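Local coordinates for major capsid protein (Human herpesvirus 1, PDB 1NO7) that serves as the major building block of the herpesvirus capsid shell and is represented here by its protease-resistant upper domain, at residues 154-159 / 244-249; 212-217 / 238-243; 312-317 / 330-335. One frame throughout, in Å; residues are numbered along the deposited sequence.

Overall arrangement
Contacts 1 and 2 lie side by side on helix 234-256, their centres about 10 Å apart. Contact 2 is nested along the chain inside the loop closed by contact 1, and D242 joins them through a probable hydrogen bond from A157 N to D242 OD1, 3.0 Å. The chain between the segments of either contact is largely helical. Contact 3 follows later as a two-stranded parallel pairing of 314-316 with 332-334. Its centre is about 35 Å from that of contact 1, on the opposite side of the chain's centre, and about 30 Å from that of contact 2. Contacts 1 and 2 thus belong to one helical region, contact 3 to a separate small β element, consistent with the α plus β character.

Contact 1. Residues 154-159 / 244-249; sequences HAMAPA and VAHVEA
H154 and M156 approach H246 from two different directions, in a loop-on-helix contact where the loop leading into helix 158-169 lies against helix 234-256. The two imidazoles meet edge against edge with their planes inclined at 68°; their closest approach is too short in the model to be trusted. With CG anti to the backbone N (chi1 -176°), the H154 side chain reaches across to the helix backbone, and A245 O lies 3.7 Å above the plane of its ring, over the centre. The H154 ring also has A245 CB near CE1, at 3.4 Å, while H154 CB packs on A249 CB at 3.5 Å. M156 takes a face of the H246 ring instead. Its chain runs at about a right angle to the H246 side chain and bends at chi3, which brings the terminal methyl over the imidazole face, though its exact height there is doubtful. Y572 and T571 of helix 567-577 border the same ring, T571 OG1 sharing a weak hydrogen bond with H246 NE2; M366 of helix 353-371 touches both M156 and H246. The sulfur shares the face with the methyl: M156 SD is 4.3 Å from the H246 ring centroid, 20° off the ring normal.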
loop_
_atom_site.group_PDB
_atom_site.type_symbol
_atom_site.label_atom_id
_atom_site.label_comp_id
_atom_site.label_asym_id
_atom_site.label_seq_id
_atom_site.Cartn_x
_atom_site.Cartn_y
_atom_site.Cartn_z
ATOM N N HIS A 154 -14.714 -18.799 2.199
ATOM C CA HIS A 154 -14.463 -18.318 0.838
ATOM C C HIS A 154 -13.172 -18.853 0.197
ATOM O O HIS A 154 -12.195 -19.169 0.893
ATOM C CB HIS A 154 -14.429 -16.789 0.827
ATOM C CG HIS A 154 -14.269 -16.206 -0.541
ATOM N ND1 HIS A 154 -15.323 -16.062 -1.417
ATOM C CD2 HIS A 154 -13.168 -15.789 -1.206
ATOM C CE1 HIS A 154 -14.878 -15.580 -2.563
ATOM N NE2 HIS A 154 -13.573 -15.406 -2.461
ATOM N N ALA A 155 -13.171 -18.936 -1.137
ATOM C CA ALA A 155 -11.991 -19.443 -1.833
ATOM C C ALA A 155 -11.879 -19.025 -3.296
ATOM O O ALA A 155 -12.460 -19.666 -4.183
ATOM C CB ALA A 155 -11.942 -20.978 -1.725
ATOM N N MET A 156 -11.103 -17.967 -3.536
ATOM C CA MET A 156 -10.866 -17.439 -4.881
ATOM C C MET A 156 -10.670 -18.605 -5.871
ATOM O O MET A 156 -9.817 -19.473 -5.664
ATOM C CB MET A 156 -9.632 -16.500 -4.852
ATOM C CG MET A 156 -9.838 -15.240 -3.989
ATOM S SD MET A 156 -8.425 -14.091 -4.036
ATOM C CE MET A 156 -7.626 -14.435 -2.432
ATOM N N ALA A 157 -11.480 -18.633 -6.928
ATOM C CA ALA A 157 -11.398 -19.707 -7.918
ATOM C C ALA A 157 -10.079 -19.685 -8.709
ATOM O O ALA A 157 -9.421 -18.645 -8.820
ATOM C CB ALA A 157 -12.585 -19.622 -8.865
ATOM N N PRO A 158 -9.683 -20.836 -9.280
ATOM C CA PRO A 158 -8.439 -20.938 -10.060
ATOM C C PRO A 158 -8.259 -19.697 -10.916
ATOM O O PRO A 158 -7.228 -19.015 -10.844
ATOM C CB PRO A 158 -8.666 -22.171 -10.925
ATOM C CG PRO A 158 -9.558 -23.003 -10.112
ATOM C CD PRO A 158 -10.521 -22.031 -9.476
ATOM N N ALA A 159 -9.283 -19.417 -11.720
ATOM C CA ALA A 159 -9.285 -18.266 -12.608
ATOM C C ALA A 159 -8.802 -17.016 -11.878
ATOM O O ALA A 159 -7.657 -16.581 -12.055
ATOM C CB ALA A 159 -10.683 -18.043 -13.153
ATOM N N VAL A 244 -12.993 -8.969 -4.054
ATOM C CA VAL A 244 -13.658 -8.366 -2.906
ATOM C C VAL A 244 -14.408 -9.404 -2.068
ATOM O O VAL A 244 -14.472 -9.292 -0.844
ATOM C CB VAL A 244 -14.664 -7.301 -3.338
ATOM C CG1 VAL A 244 -15.154 -6.548 -2.087
ATOM C CG2 VAL A 244 -14.026 -6.363 -4.353
ATOM N N ALA A 245 -14.980 -10.403 -2.734
ATOM C CA ALA A 245 -15.729 -11.456 -2.051
ATOM C C ALA A 245 -14.851 -12.152 -1.000
ATOM O O ALA A 245 -15.347 -12.653 0.025
ATOM C CB ALA A 245 -16.240 -12.476 -3.076
ATOM N N HIS A 246 -13.545 -12.183 -1.269
ATOM C CA HIS A 246 -12.566 -12.804 -0.381
ATOM C C HIS A 246 -12.316 -11.814 0.740
ATOM O O HIS A 246 -12.613 -12.098 1.897
ATOM C CB HIS A 246 -11.262 -13.062 -1.142
ATOM C CG HIS A 246 -10.321 -13.992 -0.447
ATOM N ND1 HIS A 246 -10.454 -15.363 -0.505
ATOM C CD2 HIS A 246 -9.216 -13.750 0.297
ATOM C CE1 HIS A 246 -9.468 -15.928 0.171
ATOM N NE2 HIS A 246 -8.702 -14.971 0.667
ATOM N N VAL A 247 -11.776 -10.647 0.394
ATOM C CA VAL A 247 -11.510 -9.626 1.397
ATOM C C VAL A 247 -12.731 -9.460 2.290
ATOM O O VAL A 247 -12.624 -8.952 3.410
ATOM C CB VAL A 247 -11.158 -8.262 0.757
ATOM C CG1 VAL A 247 -11.257 -7.132 1.809
ATOM C CG2 VAL A 247 -9.727 -8.324 0.171
ATOM N N GLU A 248 -13.894 -9.895 1.813
ATOM C CA GLU A 248 -15.087 -9.788 2.634
ATOM C C GLU A 248 -15.065 -10.882 3.689
ATOM O O GLU A 248 -15.446 -10.641 4.830
ATOM C CB GLU A 248 -16.354 -9.897 1.781
ATOM C CG GLU A 248 -16.652 -8.648 0.970
ATOM C CD GLU A 248 -17.993 -8.714 0.267
ATOM O OE1 GLU A 248 -19.032 -8.764 0.959
ATOM O OE2 GLU A 248 -18.008 -8.719 -0.981
ATOM N N ALA A 249 -14.606 -12.076 3.315
ATOM C CA ALA A 249 -14.542 -13.200 4.255
ATOM C C ALA A 249 -13.438 -12.985 5.269
ATOM O O ALA A 249 -13.645 -13.188 6.463
ATOM C CB ALA A 249 -14.314 -14.518 3.518
#

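Contact 2. Residues 212-217 / 238-243; sequences AAFVND and AVYRDL
Y240 reaches from helix 234-256 into the backbone of the loop 212-217, and the close packing of this buried contact is concentrated around its ring. CG is anti to the carbonyl carbon (chi1 -77°), and the phenol extends away from the helix until Y240 OH accepts a hydrogen bond from F214 N at 2.8 Å. The N-H...O angle is 138°, and F214 N lies at the edge of the phenol ring, near its plane. The exact place of the hydroxyl is less sure, because the model sets it too near A213 N. A212 CB approaches the same ring obliquely, 3.8 Å from Y240 CZ, and also touches V239 CG1 at 3.9 Å. I202 of helix 195-208 also packs against A213 and Y240. Past F214 the loop folds into a type I β turn, F214 to D217, with D217 N bonded to F214 O at 3.0 Å. D217 is the N-cap of helix 218-226, its OD1 accepting from L220 N. The fit is looser between V215 and L243, whose nearest side-chain atoms, V215 CG1 and L243 CD2, are about 4.6 Å apart; F168 and V164 of helix 158-169 pack on these two residues respectively. On the outer side of helix 234-256, R241 is exposed, with no atom of the loop near its side chain.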
loop_
_atom_site.group_PDB
_atom_site.type_symbol
_atom_site.label_atom_id
_atom_site.label_comp_id
_atom_site.label_asym_id
_atom_site.label_seq_id
_atom_site.Cartn_x
_atom_site.Cartn_y
_atom_site.Cartn_z
ATOM N N ALA A 212 -6.527 -9.090 -14.208
ATOM C CA ALA A 212 -7.260 -7.984 -13.612
ATOM C C ALA A 212 -6.467 -6.707 -13.838
ATOM O O ALA A 212 -5.280 -6.634 -13.518
ATOM C CB ALA A 212 -7.445 -8.228 -12.144
ATOM N N ALA A 213 -7.139 -5.713 -14.407
ATOM C CA ALA A 213 -6.531 -4.429 -14.717
ATOM C C ALA A 213 -5.899 -3.658 -13.555
ATOM O O ALA A 213 -4.686 -3.470 -13.557
ATOM C CB ALA A 213 -7.541 -3.549 -15.427
ATOM N N PHE A 214 -6.667 -3.223 -12.556
ATOM C CA PHE A 214 -6.028 -2.431 -11.497
ATOM C C PHE A 214 -5.894 -3.024 -10.081
ATOM O O PHE A 214 -5.970 -2.276 -9.089
ATOM C CB PHE A 214 -6.717 -1.081 -11.376
ATOM C CG PHE A 214 -6.732 -0.294 -12.650
ATOM C CD1 PHE A 214 -7.469 -0.737 -13.751
ATOM C CD2 PHE A 214 -6.019 0.906 -12.750
ATOM C CE1 PHE A 214 -7.504 -0.009 -14.926
ATOM C CE2 PHE A 214 -6.041 1.655 -13.929
ATOM C CZ PHE A 214 -6.783 1.199 -15.021
ATOM N N VAL A 215 -5.666 -4.337 -9.975
ATOM C CA VAL A 215 -5.530 -5.010 -8.669
ATOM C C VAL A 215 -4.545 -4.376 -7.668
ATOM O O VAL A 215 -4.575 -4.696 -6.473
ATOM C CB VAL A 215 -5.076 -6.430 -8.860
ATOM C CG1 VAL A 215 -6.073 -7.176 -9.698
ATOM C CG2 VAL A 215 -3.705 -6.423 -9.533
ATOM N N ASN A 216 -3.663 -3.497 -8.143
ATOM C CA ASN A 216 -2.693 -2.867 -7.251
ATOM C C ASN A 216 -3.293 -1.707 -6.423
ATOM O O ASN A 216 -2.574 -1.002 -5.697
ATOM C CB ASN A 216 -1.465 -2.389 -8.058
ATOM C CG ASN A 216 -1.614 -0.968 -8.586
ATOM O OD1 ASN A 216 -2.438 -0.692 -9.472
ATOM N ND2 ASN A 216 -0.815 -0.054 -8.036
ATOM N N ASP A 217 -4.608 -1.521 -6.525
ATOM C CA ASP A 217 -5.293 -0.454 -5.789
ATOM C C ASP A 217 -6.704 -0.897 -5.379
ATOM O O ASP A 217 -7.580 -1.103 -6.237
ATOM C CB ASP A 217 -5.398 0.807 -6.648
ATOM C CG ASP A 217 -6.030 1.975 -5.903
ATOM O OD1 ASP A 217 -7.120 1.786 -5.303
ATOM O OD2 ASP A 217 -5.439 3.085 -5.923
ATOM N N ALA A 238 -16.086 -11.296 -13.097
ATOM C CA ALA A 238 -16.008 -12.368 -12.103
ATOM C C ALA A 238 -14.838 -12.069 -11.171
ATOM O O ALA A 238 -15.023 -11.798 -9.977
ATOM C CB ALA A 238 -15.790 -13.717 -12.799
ATOM N N VAL A 239 -13.636 -12.105 -11.741
ATOM C CA VAL A 239 -12.421 -11.829 -10.996
ATOM C C VAL A 239 -12.590 -10.685 -10.008
ATOM O O VAL A 239 -12.573 -10.891 -8.793
ATOM C CB VAL A 239 -11.265 -11.486 -11.941
ATOM C CG1 VAL A 239 -10.098 -10.921 -11.150
ATOM C CG2 VAL A 239 -10.837 -12.745 -12.713
ATOM N N TYR A 240 -12.739 -9.472 -10.519
ATOM C CA TYR A 240 -12.901 -8.314 -9.637
ATOM C C TYR A 240 -13.859 -8.528 -8.455
ATOM O O TYR A 240 -13.603 -8.036 -7.343
ATOM C CB TYR A 240 -13.359 -7.102 -10.446
ATOM C CG TYR A 240 -12.231 -6.493 -11.214
ATOM C CD1 TYR A 240 -11.890 -6.949 -12.498
ATOM C CD2 TYR A 240 -11.452 -5.510 -10.624
ATOM C CE1 TYR A 240 -10.782 -6.430 -13.165
ATOM C CE2 TYR A 240 -10.360 -4.993 -11.268
ATOM C CZ TYR A 240 -10.017 -5.448 -12.532
ATOM O OH TYR A 240 -8.877 -4.922 -13.102
ATOM N N ARG A 241 -14.961 -9.240 -8.699
ATOM C CA ARG A 241 -15.945 -9.514 -7.656
ATOM C C ARG A 241 -15.295 -10.470 -6.661
ATOM O O ARG A 241 -15.141 -10.148 -5.478
ATOM C CB ARG A 241 -17.190 -10.184 -8.246
ATOM C CG ARG A 241 -17.935 -9.383 -9.306
ATOM C CD ARG A 241 -18.827 -10.319 -10.127
ATOM N NE ARG A 241 -19.672 -9.617 -11.089
ATOM C CZ ARG A 241 -20.659 -8.796 -10.750
ATOM N NH1 ARG A 241 -20.927 -8.570 -9.472
ATOM N NH2 ARG A 241 -21.386 -8.203 -11.687
ATOM N N ASP A 242 -14.905 -11.641 -7.170
ATOM C CA ASP A 242 -14.267 -12.673 -6.364
ATOM C C ASP A 242 -13.256 -12.040 -5.413
ATOM O O ASP A 242 -13.236 -12.345 -4.220
ATOM C CB ASP A 242 -13.562 -13.689 -7.265
ATOM C CG ASP A 242 -13.522 -15.073 -6.652
ATOM O OD1 ASP A 242 -12.860 -15.971 -7.219
ATOM O OD2 ASP A 242 -14.172 -15.265 -5.601
ATOM N N LEU A 243 -12.425 -11.146 -5.941
ATOM C CA LEU A 243 -11.422 -10.484 -5.120
ATOM C C LEU A 243 -12.080 -9.913 -3.872
ATOM O O LEU A 243 -11.780 -10.323 -2.758
ATOM C CB LEU A 243 -10.764 -9.352 -5.893
ATOM C CG LEU A 243 -9.247 -9.270 -5.748
ATOM C CD1 LEU A 243 -8.640 -10.234 -6.758
ATOM C CD2 LEU A 243 -8.734 -7.847 -6.020
#

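Contact 3. Residues 312-317 / 330-335; sequences DPVYAA and DGQLLH
V314 is gripped through both its backbone polar atoms: V314 N donates to G331 O at 3.0 Å in a nearly straight bond (170°), and V314 O accepts from L333 N at 2.6 Å. Two residues on, A316 O takes the N-H of H335, with H335 N also at 2.6 Å. Segment 330-335 thus donates through L333 and H335, and 312-317 through V314, as in a parallel β pair; A316 N and L333 O lie 3.0 Å apart. The strands 314-316 and 332-334 run in the same direction, 33° apart. The carbonyl of V314 also receives a CA-H...O contact from Q332 CA, and L333 O one from Y315 CA. G331, with positive phi, presents its carbonyl to V314 N. Side chains meet on both faces: P313 CB lies 3.8 Å from L333 CD2 on one, while A316 CB meets L334 CD2 at 3.6 Å on the other, where Q332 CB also packs against V314 CG1. D330 and H335 have their polar partners beyond the pair. R328 forms a salt bridge with D330 OD1, and H350 stacks on the H335 ring while its NE2 hydrogen-bonds to H335 O. H335 itself bonds through ND1 to C289 N and through NE2 to R348 O. These last two bonds are consistent with a neutral H335 ring, probably protonated on NE2 and accepting at ND1 from C289 N.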
loop_
_atom_site.group_PDB
_atom_site.type_symbol
_atom_site.label_atom_id
_atom_site.label_comp_id
_atom_site.label_asym_id
_atom_site.label_seq_id
_atom_site.Cartn_x
_atom_site.Cartn_y
_atom_site.Cartn_z
ATOM N N ASP A 312 2.318 18.817 11.631
ATOM C CA ASP A 312 1.032 18.377 12.145
ATOM C C ASP A 312 0.146 18.356 10.903
ATOM O O ASP A 312 -0.006 19.375 10.222
ATOM C CB ASP A 312 0.494 19.384 13.161
ATOM C CG ASP A 312 1.378 19.501 14.384
ATOM O OD1 ASP A 312 2.608 19.650 14.217
ATOM O OD2 ASP A 312 0.843 19.450 15.511
ATOM N N PRO A 313 -0.433 17.190 10.579
ATOM C CA PRO A 313 -1.298 17.041 9.405
ATOM C C PRO A 313 -2.599 17.866 9.381
ATOM O O PRO A 313 -3.500 17.655 10.207
ATOM C CB PRO A 313 -1.559 15.529 9.366
ATOM C CG PRO A 313 -1.557 15.162 10.804
ATOM C CD PRO A 313 -0.347 15.922 11.322
ATOM N N VAL A 314 -2.678 18.802 8.425
ATOM C CA VAL A 314 -3.862 19.651 8.231
ATOM C C VAL A 314 -4.595 19.161 6.982
ATOM O O VAL A 314 -3.973 18.963 5.925
ATOM C CB VAL A 314 -3.480 21.127 8.032
ATOM C CG1 VAL A 314 -2.488 21.255 6.889
ATOM C CG2 VAL A 314 -4.730 21.953 7.763
ATOM N N TYR A 315 -5.908 18.973 7.109
ATOM C CA TYR A 315 -6.726 18.468 6.007
ATOM C C TYR A 315 -7.091 19.474 4.911
ATOM O O TYR A 315 -6.852 20.680 5.031
ATOM C CB TYR A 315 -8.013 17.841 6.555
ATOM C CG TYR A 315 -7.787 16.780 7.607
ATOM C CD1 TYR A 315 -6.507 16.285 7.870
ATOM C CD2 TYR A 315 -8.852 16.278 8.352
ATOM C CE1 TYR A 315 -6.293 15.318 8.853
ATOM C CE2 TYR A 315 -8.652 15.309 9.336
ATOM C CZ TYR A 315 -7.368 14.834 9.583
ATOM O OH TYR A 315 -7.161 13.884 10.561
ATOM N N ALA A 316 -7.676 18.953 3.837
ATOM C CA ALA A 316 -8.093 19.763 2.700
ATOM C C ALA A 316 -9.270 19.067 2.015
ATOM O O ALA A 316 -9.160 17.900 1.629
ATOM C CB ALA A 316 -6.930 19.922 1.729
ATOM N N ALA A 317 -10.384 19.787 1.867
ATOM C CA ALA A 317 -11.596 19.242 1.249
ATOM C C ALA A 317 -11.538 19.061 -0.273
ATOM O O ALA A 317 -12.274 18.227 -0.819
ATOM C CB ALA A 317 -12.797 20.103 1.618
ATOM N N ASP A 330 4.225 21.653 3.627
ATOM C CA ASP A 330 3.598 22.229 4.808
ATOM C C ASP A 330 2.751 21.218 5.563
ATOM O O ASP A 330 2.078 21.571 6.536
ATOM C CB ASP A 330 2.712 23.410 4.419
ATOM C CG ASP A 330 1.435 22.970 3.730
ATOM O OD1 ASP A 330 1.525 22.403 2.621
ATOM O OD2 ASP A 330 0.341 23.184 4.302
ATOM N N GLY A 331 2.764 19.968 5.116
ATOM C CA GLY A 331 1.971 18.965 5.806
ATOM C C GLY A 331 0.464 19.230 5.781
ATOM O O GLY A 331 -0.194 19.400 6.820
ATOM N N GLN A 332 -0.080 19.275 4.569
ATOM C CA GLN A 332 -1.504 19.487 4.360
ATOM C C GLN A 332 -1.958 18.318 3.496
ATOM O O GLN A 332 -1.473 18.133 2.378
ATOM C CB GLN A 332 -1.734 20.802 3.634
ATOM C CG GLN A 332 -3.180 21.205 3.588
ATOM C CD GLN A 332 -3.365 22.552 2.950
ATOM O OE1 GLN A 332 -3.156 22.714 1.746
ATOM N NE2 GLN A 332 -3.749 23.539 3.750
ATOM N N LEU A 333 -2.880 17.523 4.013
ATOM C CA LEU A 333 -3.326 16.347 3.270
ATOM C C LEU A 333 -4.705 16.442 2.618
ATOM O O LEU A 333 -5.711 16.782 3.257
ATOM C CB LEU A 333 -3.258 15.098 4.180
ATOM C CG LEU A 333 -1.903 14.395 4.422
ATOM C CD1 LEU A 333 -0.696 15.290 4.090
ATOM C CD2 LEU A 333 -1.861 13.959 5.888
ATOM N N LEU A 334 -4.745 16.123 1.331
ATOM C CA LEU A 334 -6.001 16.164 0.608
ATOM C C LEU A 334 -6.931 15.092 1.138
ATOM O O LEU A 334 -6.518 13.953 1.363
ATOM C CB LEU A 334 -5.769 15.939 -0.886
ATOM C CG LEU A 334 -5.104 17.092 -1.635
ATOM C CD1 LEU A 334 -5.087 16.765 -3.122
ATOM C CD2 LEU A 334 -5.863 18.395 -1.367
ATOM N N HIS A 335 -8.186 15.463 1.337
ATOM C CA HIS A 335 -9.186 14.531 1.826
ATOM C C HIS A 335 -10.333 14.530 0.811
ATOM O O HIS A 335 -11.503 14.555 1.182
ATOM C CB HIS A 335 -9.662 14.992 3.210
ATOM C CG HIS A 335 -10.756 14.154 3.793
ATOM N ND1 HIS A 335 -10.676 12.780 3.885
ATOM C CD2 HIS A 335 -11.956 14.496 4.321
ATOM C CE1 HIS A 335 -11.780 12.313 4.444
ATOM N NE2 HIS A 335 -12.572 13.334 4.718
#